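Local coordinates for neurotoxin (Clostridium botulinum, PDB 2QN0), which cleaves the SNARE proteins syntaxin and SNAP-25 as the zinc protease light chain of botulinum neurotoxin type C1, blocking neurotransmitter release, at residues Leu200-Ala205 with Met411-Ser416; Asn207-Gly212 with Ser217-Asp222. All blocks are in the same frame, centred on the assembly; numbering follows the deposited sequence.

Contact 1: Leu200-Ala205 with Met411-Ser416; sequences LTYSNA and MGQNLS
Thr201 and Leu415 make the apolar half of this contact. The methyl CG2 of Thr201 fits against the forked end of Leu415, 3.9 Å from Leu415 CD2 and 4.1 Å from Leu415 CD1, and the two side chains cross at about a right angle. With OG1 near +60° (chi1 55°), Thr201 CG2 lies anti to the carbonyl carbon, where it meets the leucine, while OG1 bonds to the carbonyl O of Thr381. Val383 touches both side chains.

The polar half is an approach without a bond. Although Tyr202 starts off pointing away from Met411-Ser416, its ring carries OH back to 4.0 Å from Gln413 NE2, with ring and amide planes 75° apart. The buried Gln413 amide is instead fixed by other partners: NE2 bonds to the carbonyl O atoms of Gln370 and Cys220, and OE1 to Asn400 ND2. One of these acceptors, Cys220 O, belongs to strand 219-220, which lies beside strand 201-202 in a two-stranded antiparallel sheet. Cys220 also makes a backbone bond to Gln413 of the C-terminal loop.

Backbone and side-chain bonds shape the loop itself. Asn414 N bonds to Met411 O (3.0 Å) in the 3-10 turn. Beyond it, Asn414 OD1 takes Ser416 N at 3.1 Å, in the carbonyl plane with an N-H...O angle of 143°, forming an Asx turn around Leu415.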
loop_
_atom_site.group_PDB
_atom_site.type_symbol
_atom_site.label_atom_id
_atom_site.label_comp_id
_atom_site.label_asym_id
_atom_site.label_seq_id
_atom_site.Cartn_x
_atom_site.Cartn_y
_atom_site.Cartn_z
ATOM N N LEU A 200 4.809 -14.404 -4.802
ATOM C CA LEU A 200 3.760 -15.372 -5.076
ATOM C C LEU A 200 4.053 -15.965 -6.456
ATOM O O LEU A 200 4.550 -15.263 -7.341
ATOM C CB LEU A 200 2.411 -14.638 -5.057
ATOM C CG LEU A 200 1.089 -15.267 -5.498
ATOM C CD1 LEU A 200 -0.065 -14.497 -4.847
ATOM C CD2 LEU A 200 0.970 -15.230 -7.015
ATOM N N THR A 201 3.776 -17.256 -6.633
ATOM C CA THR A 201 4.011 -17.916 -7.917
ATOM C C THR A 201 2.694 -18.399 -8.521
ATOM O O THR A 201 1.755 -18.730 -7.794
ATOM C CB THR A 201 4.980 -19.107 -7.768
ATOM O OG1 THR A 201 4.486 -20.010 -6.773
ATOM C CG2 THR A 201 6.367 -18.610 -7.352
ATOM N N TYR A 202 2.639 -18.451 -9.847
ATOM C CA TYR A 202 1.419 -18.836 -10.559
ATOM C C TYR A 202 1.734 -19.363 -11.957
ATOM O O TYR A 202 2.859 -19.222 -12.441
ATOM C CB TYR A 202 0.533 -17.596 -10.692
ATOM C CG TYR A 202 1.296 -16.452 -11.330
ATOM C CD1 TYR A 202 1.377 -16.328 -12.720
ATOM C CD2 TYR A 202 2.058 -15.582 -10.549
ATOM C CE1 TYR A 202 2.206 -15.381 -13.314
ATOM C CE2 TYR A 202 2.894 -14.630 -11.136
ATOM C CZ TYR A 202 2.966 -14.540 -12.516
ATOM O OH TYR A 202 3.833 -13.644 -13.104
ATOM N N SER A 203 0.732 -19.960 -12.603
ATOM C CA SER A 203 0.877 -20.469 -13.965
ATOM C C SER A 203 -0.223 -19.881 -14.856
ATOM O O SER A 203 -0.096 -19.858 -16.081
ATOM C CB SER A 203 0.815 -22.003 -13.992
ATOM O OG SER A 203 -0.409 -22.494 -13.480
ATOM N N ASN A 204 -1.303 -19.409 -14.236
ATOM C CA ASN A 204 -2.413 -18.796 -14.970
ATOM C C ASN A 204 -2.022 -17.329 -15.092
ATOM O O ASN A 204 -2.383 -16.509 -14.247
ATOM C CB ASN A 204 -3.717 -18.945 -14.173
ATOM C CG ASN A 204 -4.905 -18.305 -14.865
ATOM O OD1 ASN A 204 -4.851 -17.973 -16.050
ATOM N ND2 ASN A 204 -5.995 -18.138 -14.126
ATOM N N ALA A 205 -1.278 -17.020 -16.153
ATOM C CA ALA A 205 -0.743 -15.682 -16.389
ATOM C C ALA A 205 -1.385 -14.863 -17.502
ATOM O O ALA A 205 -2.082 -15.392 -18.364
ATOM C CB ALA A 205 0.759 -15.791 -16.641
ATOM N N MET A 411 11.490 -14.754 -19.386
ATOM C CA MET A 411 12.259 -15.837 -18.781
ATOM C C MET A 411 12.814 -15.513 -17.400
ATOM O O MET A 411 13.000 -16.411 -16.575
ATOM C CB MET A 411 13.405 -16.260 -19.706
ATOM C CG MET A 411 13.025 -17.364 -20.668
ATOM S SD MET A 411 14.414 -17.895 -21.685
ATOM C CE MET A 411 13.840 -17.405 -23.299
ATOM N N GLY A 412 13.081 -14.236 -17.140
ATOM C CA GLY A 412 13.606 -13.851 -15.840
ATOM C C GLY A 412 12.654 -14.186 -14.701
ATOM O O GLY A 412 13.078 -14.397 -13.561
ATOM N N GLN A 413 11.362 -14.231 -15.013
ATOM C CA GLN A 413 10.336 -14.538 -14.018
ATOM C C GLN A 413 9.928 -16.008 -14.054
ATOM O O GLN A 413 9.120 -16.455 -13.237
ATOM C CB GLN A 413 9.098 -13.678 -14.265
ATOM C CG GLN A 413 9.274 -12.206 -13.949
ATOM C CD GLN A 413 8.065 -11.398 -14.372
ATOM O OE1 GLN A 413 8.037 -10.822 -15.463
ATOM N NE2 GLN A 413 7.047 -11.375 -13.521
ATOM N N ASN A 414 10.492 -16.751 -15.002
ATOM C CA ASN A 414 10.192 -18.169 -15.176
ATOM C C ASN A 414 11.017 -19.006 -14.198
ATOM O O ASN A 414 12.244 -19.085 -14.318
ATOM C CB ASN A 414 10.504 -18.570 -16.620
ATOM C CG ASN A 414 9.942 -19.924 -16.987
ATOM O OD1 ASN A 414 10.065 -20.879 -16.229
ATOM N ND2 ASN A 414 9.333 -20.016 -18.165
ATOM N N LEU A 415 10.344 -19.641 -13.240
ATOM C CA LEU A 415 11.025 -20.443 -12.227
ATOM C C LEU A 415 12.002 -21.495 -12.741
ATOM O O LEU A 415 13.034 -21.732 -12.119
ATOM C CB LEU A 415 10.006 -21.124 -11.307
ATOM C CG LEU A 415 9.521 -20.324 -10.094
ATOM C CD1 LEU A 415 8.911 -19.019 -10.551
ATOM C CD2 LEU A 415 8.510 -21.149 -9.306
ATOM N N SER A 416 11.692 -22.128 -13.862
ATOM C CA SER A 416 12.586 -23.162 -14.371
ATOM C C SER A 416 13.662 -22.637 -15.315
ATOM O O SER A 416 14.472 -23.413 -15.821
ATOM C CB SER A 416 11.786 -24.254 -15.079
ATOM O OG SER A 416 11.404 -23.830 -16.371
#

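Contact 2: Asn207-Gly212 with Ser217-Asp222; sequences NDVGEG and SEFCMD
The carboxylate of Glu211 grips both polar groups of Ser217, just before strand 219-220. The two segments belong to a β-hairpin with a long connection: strands 201-202 and 219-220 pair antiparallel, and Asn207-Gly212 lies in the chain between them. The tight part is the pair of bonds to the carboxylate. Ser217 N donates to Glu211 OE1 at 2.8 Å and nearly straight (168°), reaching that oxygen from above the carboxylate plane, 41° out of it. Ser217 OG donates to Glu211 OE2 at 2.6 Å, where OE2 offers its syn lone pair, on the side of OE1. Beyond CG the Glu211 chain is extended (chi2 175°), which carries the carboxylate across to the serine; with both oxygens held, rotation of the group is restricted. Ser217 OG also bonds to Asn414 ND2, tying this end of the hairpin to the C-terminal loop.

Looser packing joins Val209 to the buried Phe219. The two side chains come from opposite directions, and Val209 CG2 meets the ring at its edge, near the ring plane, 4.0 Å from Phe219 CZ. CG1 of Val209 stands slightly farther from the same atom.

On the solvent side, the turn through the exposed Asp208 and Gly210 is held within its own segment. It is an Asx turn in which Gly210 N meets Asp208 OD1 nearly along the carboxylate's C-O bond, 2.7 Å away.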
loop_
_atom_site.group_PDB
_atom_site.type_symbol
_atom_site.label_atom_id
_atom_site.label_comp_id
_atom_site.label_asym_id
_atom_site.label_seq_id
_atom_site.Cartn_x
_atom_site.Cartn_y
_atom_site.Cartn_z
ATOM N N ASN A 207 0.251 -13.014 -19.913
ATOM C CA ASN A 207 0.951 -13.124 -21.186
ATOM C C ASN A 207 1.165 -14.555 -21.661
ATOM O O ASN A 207 1.759 -15.375 -20.965
ATOM C CB ASN A 207 2.306 -12.416 -21.098
ATOM C CG ASN A 207 2.168 -10.914 -20.940
ATOM O OD1 ASN A 207 1.829 -10.210 -21.887
ATOM N ND2 ASN A 207 2.418 -10.421 -19.735
ATOM N N ASP A 208 0.674 -14.839 -22.862
ATOM C CA ASP A 208 0.826 -16.153 -23.471
ATOM C C ASP A 208 2.299 -16.268 -23.868
ATOM O O ASP A 208 2.847 -15.348 -24.474
ATOM C CB ASP A 208 -0.055 -16.233 -24.723
ATOM C CG ASP A 208 -0.077 -17.620 -25.349
ATOM O OD1 ASP A 208 0.862 -18.409 -25.121
ATOM O OD2 ASP A 208 -1.038 -17.912 -26.090
ATOM N N VAL A 209 2.949 -17.373 -23.508
ATOM C CA VAL A 209 4.348 -17.569 -23.880
ATOM C C VAL A 209 4.519 -18.820 -24.745
ATOM O O VAL A 209 5.605 -19.396 -24.818
ATOM C CB VAL A 209 5.290 -17.651 -22.643
ATOM C CG1 VAL A 209 5.350 -16.294 -21.948
ATOM C CG2 VAL A 209 4.816 -18.729 -21.678
ATOM N N GLY A 210 3.424 -19.225 -25.388
ATOM C CA GLY A 210 3.435 -20.371 -26.286
ATOM C C GLY A 210 3.336 -21.771 -25.710
ATOM O O GLY A 210 3.500 -22.747 -26.445
ATOM N N GLU A 211 3.040 -21.886 -24.420
ATOM C CA GLU A 211 2.961 -23.196 -23.771
ATOM C C GLU A 211 1.555 -23.758 -23.597
ATOM O O GLU A 211 1.379 -24.801 -22.968
ATOM C CB GLU A 211 3.626 -23.120 -22.399
ATOM C CG GLU A 211 5.036 -22.558 -22.422
ATOM C CD GLU A 211 5.609 -22.390 -21.031
ATOM O OE1 GLU A 211 4.889 -21.872 -20.151
ATOM O OE2 GLU A 211 6.779 -22.765 -20.817
ATOM N N GLY A 212 0.565 -23.078 -24.163
ATOM C CA GLY A 212 -0.821 -23.501 -24.026
ATOM C C GLY A 212 -1.167 -24.959 -24.277
ATOM O O GLY A 212 -2.009 -25.530 -23.581
ATOM N N SER A 217 4.696 -23.127 -17.657
ATOM C CA SER A 217 5.709 -22.776 -16.671
ATOM C C SER A 217 5.108 -22.013 -15.502
ATOM O O SER A 217 4.054 -21.385 -15.628
ATOM C CB SER A 217 6.784 -21.881 -17.300
ATOM O OG SER A 217 7.488 -22.534 -18.337
ATOM N N GLU A 218 5.784 -22.082 -14.361
ATOM C CA GLU A 218 5.368 -21.329 -13.188
ATOM C C GLU A 218 6.191 -20.046 -13.273
ATOM O O GLU A 218 7.360 -20.083 -13.660
ATOM C CB GLU A 218 5.713 -22.084 -11.907
ATOM C CG GLU A 218 4.749 -23.205 -11.576
ATOM C CD GLU A 218 5.159 -23.964 -10.331
ATOM O OE1 GLU A 218 5.716 -23.336 -9.409
ATOM O OE2 GLU A 218 4.910 -25.187 -10.269
ATOM N N PHE A 219 5.574 -18.919 -12.938
ATOM C CA PHE A 219 6.240 -17.617 -12.972
ATOM C C PHE A 219 6.096 -16.992 -11.595
ATOM O O PHE A 219 5.229 -17.389 -10.817
ATOM C CB PHE A 219 5.560 -16.694 -13.992
ATOM C CG PHE A 219 5.859 -17.029 -15.428
ATOM C CD1 PHE A 219 6.981 -16.501 -16.058
ATOM C CD2 PHE A 219 4.996 -17.840 -16.162
ATOM C CE1 PHE A 219 7.238 -16.772 -17.403
ATOM C CE2 PHE A 219 5.244 -18.118 -17.504
ATOM C CZ PHE A 219 6.368 -17.582 -18.127
ATOM N N CYS A 220 6.944 -16.017 -11.289
ATOM C CA CYS A 220 6.853 -15.331 -10.009
ATOM C C CYS A 220 6.257 -13.952 -10.269
ATOM O O CYS A 220 6.252 -13.474 -11.405
ATOM C CB CYS A 220 8.244 -15.163 -9.389
ATOM S SG CYS A 220 9.328 -14.041 -10.326
ATOM N N MET A 221 5.717 -13.324 -9.230
ATOM C CA MET A 221 5.197 -11.974 -9.384
ATOM C C MET A 221 6.401 -11.050 -9.223
ATOM O O MET A 221 7.288 -11.322 -8.413
ATOM C CB MET A 221 4.180 -11.636 -8.288
ATOM C CG MET A 221 2.742 -11.999 -8.618
ATOM S SD MET A 221 1.632 -11.295 -7.384
ATOM C CE MET A 221 1.611 -9.588 -7.901
ATOM N N ASP A 222 6.448 -9.977 -10.003
ATOM C CA ASP A 222 7.540 -9.025 -9.874
ATOM C C ASP A 222 7.254 -8.264 -8.578
ATOM O O ASP A 222 6.129 -7.804 -8.352
ATOM C CB ASP A 222 7.547 -8.050 -11.054
ATOM C CG ASP A 222 8.738 -7.099 -11.021
ATOM O OD1 ASP A 222 9.048 -6.573 -9.935
ATOM O OD2 ASP A 222 9.358 -6.874 -12.082
#

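How the contacts relate
The centres of contacts 1 and 2 lie only 5 Å apart, on the same side of the chain's centre. In sequence the order is 200-205, 207-212, 217-222 and then, almost 190 residues later, 411-416, so contact 2 falls wholly between the two halves of contact 1. Each contributes one strand to the same two-stranded sheet, 201-202 from contact 1 and 219-220 from contact 2, joined by probable backbone bonds from Phe219 N to Tyr202 O (2.8 Å) and from Met221 N to Leu200 O (2.9 Å). The second strand runs on to Asp222, which N-caps helix 223-238, carrier of the zinc ligands His229 and His233.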